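Local coordinates for protein phosphoribosylaminoimidazole carboxylase, ATPase subunit (Thermotoga maritima, PDB 3AX6) that probably catalyses the ATP-dependent carboxylation of 5-aminoimidazole ribonucleotide with bicarbonate to N5-carboxyaminoimidazole ribonucleotide in purine biosynthesis, at residues E177-V182 and H263-Y268; A272-Q277 and E294-A299; V238-I243 and E279-A284; A299-L304 and H346-D351. One frame throughout, in Å; residues are numbered along the deposited sequence.

How the contacts relate
Four buried contacts illustrate how one protein joins its parts by different chemistry. Contact 1 lies nearest the centre of the chain, about 7 Å from it, and contact 3 next at about 11 Å; contacts 2 and 4 lie about 17 Å out. Contacts 1, 3 and 4 reach the same antiparallel sheet. Contacts 1 and 3 set neighbouring strands, 174-184 and 239-248, against a loop and a helix: the first by apolar packing and a water, the second by one histidine bond and apolar packing. Contact 4 pairs two strands through backbone bonds. Contact 2 joins loops by a single bridge and shares Ala-299 with contact 4. Contacts 2, 3 and 4 touch the second subunit.

Contact 1 (E177-V182 and H263-Y268); sequences ELAVMV and HNSGHY. With ADP (adenosine-5'-diphosphate), chain E.
The bent chain of Met-181, a selenomethionine, brings its end to His-263: CG stands beside the backbone N (chi1 -55°), and two further bends (chi2 -58°, chi3 -61°) fold SE and CE back over the loop. SE then lies 3.9 Å from His-263 CB and CE 3.5 Å from His-263 N, the two side chains crossing at about a right angle. Closer to its backbone, Met-181 CG rests 4.0 Å from Gly-266 CA, so close that a CB on the glycine would clash. Ala-179 adds a smaller touch, its CB 3.4 Å from Ser-265 OG. No direct hydrogen bond joins the segments; instead a water takes the N-H of Met-181 and also bonds to Tyr-268 OH. Strand 174-184, within the ATP-grasp domain, belongs to the large antiparallel sheet, and the loop 263-268 packs on it, its own shape held in part by Ser-265 N donating to His-263 ND1 (2.7 Å) close to the ring plane. At the other end of the strand Glu-177 meets the ribose of ADP, OE1 accepting from O3' at 2.8 Å and OE2 from O2' at the same distance. With a leucine in place of Glu-177, the two ribose hydroxyls would probably lose these acceptors and the sugar be less firmly held. Glu-169, Glu-170, Val-172 and Lys-138 bond to the nucleotide elsewhere.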
loop_
_atom_site.group_PDB
_atom_site.type_symbol
_atom_site.label_atom_id
_atom_site.label_comp_id
_atom_site.label_asym_id
_atom_site.label_seq_id
_atom_site.Cartn_x
_atom_site.Cartn_y
_atom_site.Cartn_z
ATOM N N GLU A 177 -4.549 14.056 24.479
ATOM C CA GLU A 177 -4.377 12.611 24.560
ATOM C C GLU A 177 -3.490 12.231 23.390
ATOM O O GLU A 177 -3.790 12.549 22.239
ATOM C CB GLU A 177 -5.733 11.897 24.526
ATOM C CG GLU A 177 -6.504 12.086 25.838
ATOM C CD GLU A 177 -7.733 11.201 25.960
ATOM O OE1 GLU A 177 -7.604 9.983 25.720
ATOM O OE2 GLU A 177 -8.822 11.720 26.311
ATOM N N LEU A 178 -2.381 11.568 23.699
ATOM C CA LEU A 178 -1.393 11.213 22.694
ATOM C C LEU A 178 -1.181 9.721 22.476
ATOM O O LEU A 178 -1.466 8.904 23.349
ATOM C CB LEU A 178 -0.056 11.859 23.066
ATOM C CG LEU A 178 -0.125 13.328 23.510
ATOM C CD1 LEU A 178 1.210 13.739 24.112
ATOM C CD2 LEU A 178 -0.486 14.230 22.344
ATOM N N ALA A 179 -0.662 9.382 21.300
ATOM C CA ALA A 179 -0.384 7.995 20.952
ATOM C C ALA A 179 0.904 7.893 20.144
ATOM O O ALA A 179 1.253 8.793 19.377
ATOM C CB ALA A 179 -1.544 7.405 20.156
ATOM N N VAL A 180 1.623 6.798 20.331
ATOM C CA VAL A 180 2.857 6.586 19.588
ATOM C C VAL A 180 3.087 5.099 19.351
ATOM O O VAL A 180 2.997 4.289 20.276
ATOM C CB VAL A 180 4.073 7.180 20.331
ATOM C CG1 VAL A 180 4.072 6.706 21.750
ATOM C CG2 VAL A 180 5.373 6.766 19.634
HETATM N N MSE A 181 3.356 4.748 18.098
HETATM C CA MSE A 181 3.630 3.369 17.735
HETATM C C MSE A 181 5.123 3.139 17.934
HETATM O O MSE A 181 5.938 3.986 17.575
HETATM C CB MSE A 181 3.302 3.108 16.257
HETATM C CG MSE A 181 1.886 3.465 15.818
HETATM SE SE MSE A 181 0.519 2.541 16.803
HETATM C CE MSE A 181 0.972 0.717 16.360
ATOM N N VAL A 182 5.482 1.999 18.509
ATOM C CA VAL A 182 6.885 1.659 18.692
ATOM C C VAL A 182 7.063 0.148 18.451
ATOM O O VAL A 182 6.358 -0.692 19.017
ATOM C CB VAL A 182 7.400 2.110 20.093
ATOM C CG1 VAL A 182 6.376 1.821 21.151
ATOM C CG2 VAL A 182 8.709 1.414 20.417
ATOM N N HIS A 263 -2.242 -0.472 15.598
ATOM C CA HIS A 263 -3.397 0.229 16.152
ATOM C C HIS A 263 -4.009 1.264 15.218
ATOM O O HIS A 263 -3.324 1.857 14.386
ATOM C CB HIS A 263 -2.959 0.879 17.467
ATOM C CG HIS A 263 -4.070 1.489 18.261
ATOM N ND1 HIS A 263 -4.627 2.711 17.947
ATOM C CD2 HIS A 263 -4.695 1.068 19.387
ATOM C CE1 HIS A 263 -5.545 3.018 18.849
ATOM N NE2 HIS A 263 -5.604 2.039 19.733
ATOM N N ASN A 264 -5.309 1.488 15.371
ATOM C CA ASN A 264 -6.011 2.450 14.540
ATOM C C ASN A 264 -5.355 3.826 14.555
ATOM O O ASN A 264 -5.360 4.530 13.547
ATOM C CB ASN A 264 -7.477 2.557 14.976
ATOM C CG ASN A 264 -8.237 3.627 14.206
ATOM O OD1 ASN A 264 -8.407 4.742 14.685
ATOM N ND2 ASN A 264 -8.682 3.292 13.003
ATOM N N SER A 265 -4.781 4.214 15.685
ATOM C CA SER A 265 -4.145 5.522 15.758
ATOM C C SER A 265 -2.848 5.550 14.944
ATOM O O SER A 265 -2.193 6.586 14.858
ATOM C CB SER A 265 -3.848 5.910 17.214
ATOM O OG SER A 265 -2.647 5.305 17.666
ATOM N N GLY A 266 -2.492 4.414 14.339
ATOM C CA GLY A 266 -1.279 4.343 13.541
ATOM C C GLY A 266 -1.497 4.211 12.039
ATOM O O GLY A 266 -0.540 4.037 11.285
ATOM N N HIS A 267 -2.744 4.293 11.585
ATOM C CA HIS A 267 -3.011 4.166 10.149
ATOM C C HIS A 267 -2.357 5.286 9.347
ATOM O O HIS A 267 -2.080 5.136 8.158
ATOM C CB HIS A 267 -4.520 4.156 9.863
ATOM C CG HIS A 267 -5.201 2.886 10.265
ATOM N ND1 HIS A 267 -4.629 1.645 10.080
ATOM C CD2 HIS A 267 -6.404 2.663 10.848
ATOM C CE1 HIS A 267 -5.447 0.714 10.537
ATOM N NE2 HIS A 267 -6.530 1.304 11.008
ATOM N N TYR A 268 -2.107 6.412 9.997
ATOM C CA TYR A 268 -1.490 7.537 9.317
ATOM C C TYR A 268 -0.159 7.128 8.706
ATOM O O TYR A 268 0.216 7.616 7.633
ATOM C CB TYR A 268 -1.285 8.696 10.299
ATOM C CG TYR A 268 -0.104 8.535 11.221
ATOM C CD1 TYR A 268 1.144 9.031 10.865
ATOM C CD2 TYR A 268 -0.229 7.874 12.451
ATOM C CE1 TYR A 268 2.250 8.881 11.701
ATOM C CE2 TYR A 268 0.882 7.714 13.297
ATOM C CZ TYR A 268 2.118 8.224 12.907
ATOM O OH TYR A 268 3.237 8.068 13.702
HETATM P PB ADP E . -11.089 2.500 27.195
HETATM O O1B ADP E . -10.016 2.890 26.236
HETATM O O2B ADP E . -12.503 3.094 26.671
HETATM O O3B ADP E . -11.151 0.821 27.280
HETATM P PA ADP E . -9.844 4.387 28.821
HETATM O O1A ADP E . -8.787 4.114 29.824
HETATM O O2A ADP E . -9.134 4.777 27.416
HETATM O O3A ADP E . -10.808 3.053 28.719
HETATM O "O5'" ADP E . -10.768 5.608 29.376
HETATM C "C5'" ADP E . -11.375 6.277 28.258
HETATM C "C4'" ADP E . -11.348 7.796 28.460
HETATM O "O4'" ADP E . -11.620 8.144 29.857
HETATM C "C3'" ADP E . -9.968 8.385 28.120
HETATM O "O3'" ADP E . -9.833 8.681 26.721
HETATM C "C2'" ADP E . -9.899 9.618 29.018
HETATM O "O2'" ADP E . -10.449 10.766 28.367
HETATM C "C1'" ADP E . -10.700 9.202 30.267
HETATM N N9 ADP E . -9.812 8.766 31.365
HETATM C C8 ADP E . -9.189 7.549 31.501
HETATM N N7 ADP E . -8.478 7.519 32.588
HETATM C C5 ADP E . -8.590 8.703 33.227
HETATM C C6 ADP E . -8.060 9.256 34.425
HETATM N N6 ADP E . -7.217 8.515 35.221
HETATM N N1 ADP E . -8.398 10.518 34.770
HETATM C C2 ADP E . -9.214 11.256 34.012
HETATM N N3 ADP E . -9.732 10.776 32.878
HETATM C C4 ADP E . -9.450 9.523 32.453
HETATM O O HOH W 1 2.748 7.087 16.077
#

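Contact 2 (A272-Q277 and E294-A299); sequences ACVTSQ and ELLIPA
Ala-272 and Leu-296 are joined by the shorter of two backbone hydrogen bonds, Leu-296 N giving its proton to Ala-272 O at 2.7 Å. The second runs from Val-274 N to Glu-294 O at 3.1 Å. Together they flank a single beta bridge between Cys-273 and Leu-295, reinforced by CA-H...O contacts from the alpha carbons of both residues. Packing is tight around Ala-272. Its methyl stands only 3.0 Å from Ile-297 O and meets Leu-295 CD1 at 3.7 Å and Ala-299 CB at 3.9 Å, so the small side chain touches three residues of the partner. Leu-295 reaches it although its CB starts off away from the other segment: with CG opposite the backbone N (chi1 -178°) and chi2 at 70°, CD1 swings back over Ala-272 and also touches Cys-273 SG.

The partly exposed side is looser. There Val-274 turns one branch, CG2, to Glu-294 CB at 3.8 Å and to Leu-296 CD2 at 4.0 Å, while the extended side chain of Glu-294 carries its carboxylate to a long, weak ion pair with Arg-352 of the second subunit. Val-274, Leu-296 and Ile-297 also pack on that subunit, placing this edge at the dimer interface. Within the chain, the contact ties the turn between helices 268-272 and 277-285 to the run leading into strand 299-305, with Cys-273 against Tyr-193 of strand 190-198 and Ile-297 against Val-350 of strand 343-350.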
loop_
_atom_site.group_PDB
_atom_site.type_symbol
_atom_site.label_atom_id
_atom_site.label_comp_id
_atom_site.label_asym_id
_atom_site.label_seq_id
_atom_site.Cartn_x
_atom_site.Cartn_y
_atom_site.Cartn_z
ATOM N N ALA A 272 1.835 8.662 5.457
ATOM C CA ALA A 272 2.830 9.692 5.757
ATOM C C ALA A 272 4.208 9.292 6.256
ATOM O O ALA A 272 5.044 10.158 6.533
ATOM C CB ALA A 272 2.225 10.682 6.733
ATOM N N CYS A 273 4.453 7.999 6.393
ATOM C CA CYS A 273 5.745 7.546 6.873
ATOM C C CYS A 273 6.386 6.618 5.860
ATOM O O CYS A 273 5.706 6.048 5.008
ATOM C CB CYS A 273 5.596 6.836 8.223
ATOM S SG CYS A 273 5.210 7.942 9.612
ATOM N N VAL A 274 7.703 6.490 5.945
ATOM C CA VAL A 274 8.433 5.639 5.030
ATOM C C VAL A 274 7.909 4.202 5.106
ATOM O O VAL A 274 7.509 3.637 4.087
ATOM C CB VAL A 274 9.945 5.702 5.331
ATOM C CG1 VAL A 274 10.707 4.739 4.420
ATOM C CG2 VAL A 274 10.444 7.131 5.129
ATOM N N THR A 275 7.901 3.617 6.304
ATOM C CA THR A 275 7.396 2.257 6.465
ATOM C C THR A 275 6.158 2.214 7.360
ATOM O O THR A 275 6.154 2.723 8.487
ATOM C CB THR A 275 8.491 1.273 7.005
ATOM O OG1 THR A 275 8.064 0.689 8.236
ATOM C CG2 THR A 275 9.794 1.964 7.201
ATOM N N SER A 276 5.095 1.614 6.842
ATOM C CA SER A 276 3.840 1.523 7.576
ATOM C C SER A 276 3.937 0.614 8.802
ATOM O O SER A 276 4.790 -0.278 8.870
ATOM C CB SER A 276 2.726 1.011 6.665
ATOM O OG SER A 276 2.797 -0.395 6.543
ATOM N N GLN A 277 3.033 0.837 9.751
ATOM C CA GLN A 277 3.000 0.063 10.983
ATOM C C GLN A 277 2.820 -1.428 10.718
ATOM O O GLN A 277 3.268 -2.257 11.508
ATOM C CB GLN A 277 1.876 0.566 11.896
ATOM C CG GLN A 277 0.468 0.214 11.432
ATOM C CD GLN A 277 -0.572 0.530 12.490
ATOM O OE1 GLN A 277 -0.312 0.383 13.687
ATOM N NE2 GLN A 277 -1.756 0.952 12.061
ATOM N N GLU A 294 10.525 7.685 9.431
ATOM C CA GLU A 294 10.519 9.097 9.035
ATOM C C GLU A 294 9.149 9.576 8.554
ATOM O O GLU A 294 8.485 8.893 7.783
ATOM C CB GLU A 294 11.573 9.343 7.943
ATOM C CG GLU A 294 11.748 10.815 7.544
ATOM C CD GLU A 294 12.759 11.018 6.410
ATOM O OE1 GLU A 294 12.901 12.169 5.939
ATOM O OE2 GLU A 294 13.412 10.036 5.989
ATOM N N LEU A 295 8.724 10.741 9.037
ATOM C CA LEU A 295 7.441 11.312 8.641
ATOM C C LEU A 295 7.707 12.168 7.414
ATOM O O LEU A 295 8.403 13.180 7.499
ATOM C CB LEU A 295 6.859 12.176 9.760
ATOM C CG LEU A 295 5.487 12.810 9.499
ATOM C CD1 LEU A 295 4.415 11.745 9.481
ATOM C CD2 LEU A 295 5.174 13.817 10.589
ATOM N N LEU A 296 7.155 11.755 6.277
ATOM C CA LEU A 296 7.357 12.462 5.023
ATOM C C LEU A 296 6.492 13.712 4.895
ATOM O O LEU A 296 6.880 14.682 4.244
ATOM C CB LEU A 296 7.068 11.523 3.848
ATOM C CG LEU A 296 7.904 10.246 3.744
ATOM C CD1 LEU A 296 7.394 9.400 2.584
ATOM C CD2 LEU A 296 9.374 10.600 3.540
ATOM N N ILE A 297 5.323 13.694 5.518
ATOM C CA ILE A 297 4.413 14.829 5.433
ATOM C C ILE A 297 3.345 14.688 6.499
ATOM O O ILE A 297 2.908 13.581 6.784
ATOM C CB ILE A 297 3.718 14.860 4.040
ATOM C CG1 ILE A 297 2.793 16.067 3.922
ATOM C CG2 ILE A 297 2.893 13.586 3.841
ATOM C CD1 ILE A 297 2.309 16.301 2.500
ATOM N N PRO A 298 2.924 15.810 7.112
ATOM C CA PRO A 298 1.888 15.816 8.154
ATOM C C PRO A 298 0.609 15.159 7.643
ATOM O O PRO A 298 0.334 15.178 6.448
ATOM C CB PRO A 298 1.699 17.301 8.436
ATOM C CG PRO A 298 3.097 17.832 8.258
ATOM C CD PRO A 298 3.532 17.145 6.979
ATOM N N ALA A 299 -0.179 14.595 8.549
ATOM C CA ALA A 299 -1.403 13.920 8.147
ATOM C C ALA A 299 -2.498 13.893 9.199
ATOM O O ALA A 299 -2.245 13.902 10.402
ATOM C CB ALA A 299 -1.074 12.490 7.720
#

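Contact 3 (V238-I243 and E279-A284); sequences VGIFGI and EQHIRA
His-281 meets Ile-240 from CB to ND1. Its CB lies 3.8 Å from Ile-240 CG2, and CG stays beside the same methyl at 4.0 Å. A chi1 of -174° points CG away from the backbone N, the ring extends from the helix to the strand, and ND1 accepts the backbone N-H of Ile-240 at 3.3 Å, with an N-H...acceptor angle of 163° and the donor close to the ring plane. CE1 follows at 4.1 Å from Gly-239 CA, and NE2, the far nitrogen, is hydrogen-bonded to Thr-67. One turn on, Ala-284 CB rests 3.6 Å from Gly-239 CA. At the backbone angles of this glycine a CB would be jammed against the preceding carbonyl O, and it would also sit tight against the imidazole. On the other flank Ile-240 and Gln-280 cross at about a right angle, CD1 of the isoleucine 4.1 Å from Gln-280 CB. Helix 277-285 thus lies against strand 239-248 of the central sheet; the axes of the short segments approach to 6.5 Å, their N-to-C directions 132° apart. Because ND1 accepts from a backbone N-H, it probably carries no proton, which is consistent with a neutral imidazole protonated at NE2 and donating to Thr-67.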
loop_
_atom_site.group_PDB
_atom_site.type_symbol
_atom_site.label_atom_id
_atom_site.label_comp_id
_atom_site.label_asym_id
_atom_site.label_seq_id
_atom_site.Cartn_x
_atom_site.Cartn_y
_atom_site.Cartn_z
ATOM N N VAL A 238 8.168 -7.784 21.310
ATOM C CA VAL A 238 8.530 -8.177 19.958
ATOM C C VAL A 238 7.292 -7.929 19.101
ATOM O O VAL A 238 6.275 -8.612 19.243
ATOM C CB VAL A 238 8.921 -9.670 19.883
ATOM C CG1 VAL A 238 9.242 -10.053 18.441
ATOM C CG2 VAL A 238 10.120 -9.940 20.785
ATOM N N GLY A 239 7.388 -6.937 18.222
ATOM C CA GLY A 239 6.277 -6.567 17.361
ATOM C C GLY A 239 6.105 -5.065 17.492
ATOM O O GLY A 239 6.975 -4.390 18.052
ATOM N N ILE A 240 5.008 -4.519 16.976
ATOM C CA ILE A 240 4.787 -3.083 17.096
ATOM C C ILE A 240 3.692 -2.856 18.132
ATOM O O ILE A 240 2.723 -3.615 18.206
ATOM C CB ILE A 240 4.414 -2.445 15.732
ATOM C CG1 ILE A 240 4.571 -0.924 15.818
ATOM C CG2 ILE A 240 3.001 -2.817 15.328
ATOM C CD1 ILE A 240 4.383 -0.224 14.483
ATOM N N PHE A 241 3.857 -1.815 18.943
ATOM C CA PHE A 241 2.901 -1.519 20.007
ATOM C C PHE A 241 2.316 -0.118 19.948
ATOM O O PHE A 241 2.988 0.836 19.540
ATOM C CB PHE A 241 3.564 -1.714 21.378
ATOM C CG PHE A 241 4.091 -3.096 21.607
ATOM C CD1 PHE A 241 5.173 -3.574 20.873
ATOM C CD2 PHE A 241 3.482 -3.941 22.525
ATOM C CE1 PHE A 241 5.637 -4.876 21.047
ATOM C CE2 PHE A 241 3.944 -5.245 22.704
ATOM C CZ PHE A 241 5.018 -5.710 21.964
ATOM N N GLY A 242 1.057 -0.016 20.367
ATOM C CA GLY A 242 0.367 1.258 20.415
ATOM C C GLY A 242 0.391 1.714 21.865
ATOM O O GLY A 242 -0.207 1.071 22.727
ATOM N N ILE A 243 1.107 2.801 22.141
ATOM C CA ILE A 243 1.213 3.328 23.498
ATOM C C ILE A 243 0.392 4.613 23.624
ATOM O O ILE A 243 0.733 5.639 23.036
ATOM C CB ILE A 243 2.684 3.649 23.867
ATOM C CG1 ILE A 243 3.598 2.461 23.538
ATOM C CG2 ILE A 243 2.770 4.005 25.347
ATOM C CD1 ILE A 243 3.230 1.168 24.232
ATOM N N GLU A 279 3.943 -3.120 7.871
ATOM C CA GLU A 279 5.180 -3.690 7.364
ATOM C C GLU A 279 6.121 -3.814 8.564
ATOM O O GLU A 279 6.806 -4.815 8.739
ATOM C CB GLU A 279 5.838 -2.770 6.334
ATOM C CG GLU A 279 7.164 -3.316 5.834
ATOM C CD GLU A 279 7.917 -2.348 4.959
ATOM O OE1 GLU A 279 7.267 -1.511 4.305
ATOM O OE2 GLU A 279 9.159 -2.437 4.913
ATOM N N GLN A 280 6.138 -2.771 9.386
ATOM C CA GLN A 280 6.995 -2.715 10.566
ATOM C C GLN A 280 6.738 -3.904 11.488
ATOM O O GLN A 280 7.675 -4.518 12.009
ATOM C CB GLN A 280 6.749 -1.403 11.318
ATOM C CG GLN A 280 7.845 -1.023 12.297
ATOM C CD GLN A 280 9.144 -0.666 11.596
ATOM O OE1 GLN A 280 9.841 -1.533 11.067
ATOM N NE2 GLN A 280 9.465 0.620 11.574
ATOM N N HIS A 281 5.461 -4.225 11.677
ATOM C CA HIS A 281 5.061 -5.337 12.526
ATOM C C HIS A 281 5.622 -6.659 12.004
ATOM O O HIS A 281 6.096 -7.498 12.785
ATOM C CB HIS A 281 3.534 -5.416 12.602
ATOM C CG HIS A 281 3.030 -6.452 13.560
ATOM N ND1 HIS A 281 3.244 -6.373 14.920
ATOM C CD2 HIS A 281 2.332 -7.595 13.352
ATOM C CE1 HIS A 281 2.701 -7.424 15.509
ATOM N NE2 HIS A 281 2.143 -8.182 14.579
ATOM N N ILE A 282 5.564 -6.843 10.686
ATOM C CA ILE A 282 6.080 -8.061 10.072
ATOM C C ILE A 282 7.585 -8.125 10.284
ATOM O O ILE A 282 8.121 -9.168 10.664
ATOM C CB ILE A 282 5.793 -8.120 8.548
ATOM C CG1 ILE A 282 4.286 -8.048 8.285
ATOM C CG2 ILE A 282 6.365 -9.409 7.962
ATOM C CD1 ILE A 282 3.472 -9.080 9.036
ATOM N N ARG A 283 8.265 -7.012 10.039
ATOM C CA ARG A 283 9.711 -6.965 10.235
ATOM C C ARG A 283 10.077 -7.359 11.666
ATOM O O ARG A 283 10.989 -8.153 11.880
ATOM C CB ARG A 283 10.273 -5.562 9.969
ATOM C CG ARG A 283 10.274 -5.095 8.506
ATOM C CD ARG A 283 11.177 -3.872 8.387
ATOM N NE ARG A 283 11.032 -3.138 7.138
ATOM C CZ ARG A 283 12.054 -2.599 6.481
ATOM N NH1 ARG A 283 13.288 -2.724 6.958
ATOM N NH2 ARG A 283 11.849 -1.930 5.354
ATOM N N ALA A 284 9.353 -6.813 12.640
ATOM C CA ALA A 284 9.646 -7.091 14.034
ATOM C C ALA A 284 9.402 -8.535 14.461
ATOM O O ALA A 284 10.240 -9.130 15.143
ATOM C CB ALA A 284 8.868 -6.137 14.933
#

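Contact 4 (A299-L304 and H346-D351); sequences AVMVNL and HFTVVD
Val-300 and Val-349, and then Val-302 and Phe-347, form the two hydrogen-bonded pairs of this antiparallel ladder. In the second pair both bonds measure 2.9 Å: Val-302 N to Phe-347 O is nearly straight at 173°, and Phe-347 N answers to Val-302 O. In the first, Val-349 N donates to Val-300 O, and Val-300 N to Val-349 O over a longer 3.2 Å. The non-hydrogen-bonded pair Met-301 with Thr-348 lies between these; Ala-299 with Val-350 and Asn-303 with His-346 lie beyond them. CA-H...O contacts run from the CA atoms of Ala-299, Met-301, His-346 and Thr-348.

Strands 299-305 and 343-350 are neighbours in the large antiparallel sheet and belong to the C-terminal domain of the PurK family; helix 354-364 covers the face carrying Val-300 and Val-349.

On that face Val-302 makes a CH-pi contact with Phe-347. The phenylalanine holds CG between its backbone N and carbonyl carbon (chi1 71°), which lays the ring alongside Val-302, whose CB stands over one face, 3.8 Å from the centroid. Leu-304 CD2 comes to the ring edge, 3.8 Å from Phe-347 CD2. Were Phe-347 a serine, Val-302 CB would probably lose the ring face it lies over and a gap would open beside Leu-304.

On the opposite face a selenium-aromatic contact stands beside polar partners. Met-301, a selenomethionine, crosses His-346 at about a right angle, its CG 3.6 Å from His-346 CD2 and its SE obliquely placed 4.7 Å from the ring centroid. The imidazole is stacked on His-267 and hydrogen-bonded through ND1 to Tyr-333, while Asn-303 OD1 accepts from Asn-264.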
loop_
_atom_site.group_PDB
_atom_site.type_symbol
_atom_site.label_atom_id
_atom_site.label_comp_id
_atom_site.label_asym_id
_atom_site.label_seq_id
_atom_site.Cartn_x
_atom_site.Cartn_y
_atom_site.Cartn_z
ATOM N N ALA A 299 -0.179 14.595 8.549
ATOM C CA ALA A 299 -1.403 13.920 8.147
ATOM C C ALA A 299 -2.498 13.893 9.199
ATOM O O ALA A 299 -2.245 13.902 10.402
ATOM C CB ALA A 299 -1.074 12.490 7.720
ATOM N N VAL A 300 -3.731 13.846 8.720
ATOM C CA VAL A 300 -4.892 13.775 9.586
ATOM C C VAL A 300 -5.724 12.601 9.085
ATOM O O VAL A 300 -6.089 12.545 7.913
ATOM C CB VAL A 300 -5.716 15.080 9.525
ATOM C CG1 VAL A 300 -6.971 14.952 10.389
ATOM C CG2 VAL A 300 -4.857 16.247 10.015
HETATM N N MSE A 301 -5.975 11.640 9.967
HETATM C CA MSE A 301 -6.768 10.470 9.608
HETATM C C MSE A 301 -8.099 10.535 10.332
HETATM O O MSE A 301 -8.156 10.880 11.519
HETATM C CB MSE A 301 -6.052 9.176 9.996
HETATM C CG MSE A 301 -6.855 7.929 9.654
HETATM SE SE MSE A 301 -6.986 6.670 11.124
HETATM C CE MSE A 301 -8.398 7.516 12.131
ATOM N N VAL A 302 -9.164 10.206 9.608
ATOM C CA VAL A 302 -10.516 10.212 10.156
ATOM C C VAL A 302 -11.193 8.879 9.860
ATOM O O VAL A 302 -11.146 8.386 8.729
ATOM C CB VAL A 302 -11.387 11.350 9.535
ATOM C CG1 VAL A 302 -12.822 11.232 10.017
ATOM C CG2 VAL A 302 -10.829 12.707 9.903
ATOM N N ASN A 303 -11.830 8.307 10.876
ATOM C CA ASN A 303 -12.525 7.039 10.716
ATOM C C ASN A 303 -13.860 7.226 10.023
ATOM O O ASN A 303 -14.558 8.205 10.250
ATOM C CB ASN A 303 -12.772 6.369 12.076
ATOM C CG ASN A 303 -11.509 5.817 12.691
ATOM O OD1 ASN A 303 -10.761 5.090 12.045
ATOM N ND2 ASN A 303 -11.269 6.154 13.954
ATOM N N LEU A 304 -14.198 6.284 9.156
ATOM C CA LEU A 304 -15.474 6.317 8.469
ATOM C C LEU A 304 -16.311 5.248 9.148
ATOM O O LEU A 304 -15.944 4.074 9.136
ATOM C CB LEU A 304 -15.313 5.976 6.990
ATOM C CG LEU A 304 -14.838 7.078 6.050
ATOM C CD1 LEU A 304 -14.821 6.542 4.635
ATOM C CD2 LEU A 304 -15.768 8.272 6.139
ATOM N N HIS A 346 -11.442 4.379 6.696
ATOM C CA HIS A 346 -10.904 5.659 7.111
ATOM C C HIS A 346 -10.426 6.405 5.877
ATOM O O HIS A 346 -10.297 5.819 4.800
ATOM C CB HIS A 346 -9.740 5.485 8.117
ATOM C CG HIS A 346 -8.479 4.922 7.524
ATOM N ND1 HIS A 346 -8.224 3.568 7.458
ATOM C CD2 HIS A 346 -7.398 5.531 6.981
ATOM C CE1 HIS A 346 -7.042 3.369 6.900
ATOM N NE2 HIS A 346 -6.519 4.544 6.600
ATOM N N PHE A 347 -10.214 7.707 6.024
ATOM C CA PHE A 347 -9.695 8.507 4.939
ATOM C C PHE A 347 -8.612 9.360 5.568
ATOM O O PHE A 347 -8.640 9.614 6.775
ATOM C CB PHE A 347 -10.800 9.333 4.244
ATOM C CG PHE A 347 -11.353 10.471 5.059
ATOM C CD1 PHE A 347 -10.680 11.686 5.137
ATOM C CD2 PHE A 347 -12.588 10.347 5.695
ATOM C CE1 PHE A 347 -11.230 12.762 5.828
ATOM C CE2 PHE A 347 -13.149 11.412 6.390
ATOM C CZ PHE A 347 -12.475 12.624 6.458
ATOM N N THR A 348 -7.635 9.762 4.766
ATOM C CA THR A 348 -6.517 10.550 5.261
ATOM C C THR A 348 -6.294 11.779 4.401
ATOM O O THR A 348 -6.532 11.766 3.195
ATOM C CB THR A 348 -5.225 9.721 5.257
ATOM O OG1 THR A 348 -5.398 8.554 6.072
ATOM C CG2 THR A 348 -4.076 10.532 5.807
ATOM N N VAL A 349 -5.836 12.848 5.033
ATOM C CA VAL A 349 -5.572 14.081 4.322
ATOM C C VAL A 349 -4.145 14.492 4.629
ATOM O O VAL A 349 -3.841 14.907 5.754
ATOM C CB VAL A 349 -6.539 15.199 4.772
ATOM C CG1 VAL A 349 -6.096 16.531 4.208
ATOM C CG2 VAL A 349 -7.954 14.873 4.310
ATOM N N VAL A 350 -3.262 14.352 3.640
ATOM C CA VAL A 350 -1.868 14.731 3.827
ATOM C C VAL A 350 -1.650 16.136 3.294
ATOM O O VAL A 350 -2.171 16.500 2.237
ATOM C CB VAL A 350 -0.898 13.746 3.124
ATOM C CG1 VAL A 350 -1.006 12.378 3.769
ATOM C CG2 VAL A 350 -1.213 13.655 1.636
ATOM N N ASP A 351 -0.897 16.928 4.047
ATOM C CA ASP A 351 -0.603 18.305 3.674
ATOM C C ASP A 351 0.636 18.778 4.439
ATOM O O ASP A 351 0.852 18.404 5.587
ATOM C CB ASP A 351 -1.805 19.205 3.999
ATOM C CG ASP A 351 -1.699 20.590 3.369
ATOM O OD1 ASP A 351 -0.698 21.290 3.613
ATOM O OD2 ASP A 351 -2.628 20.980 2.631
#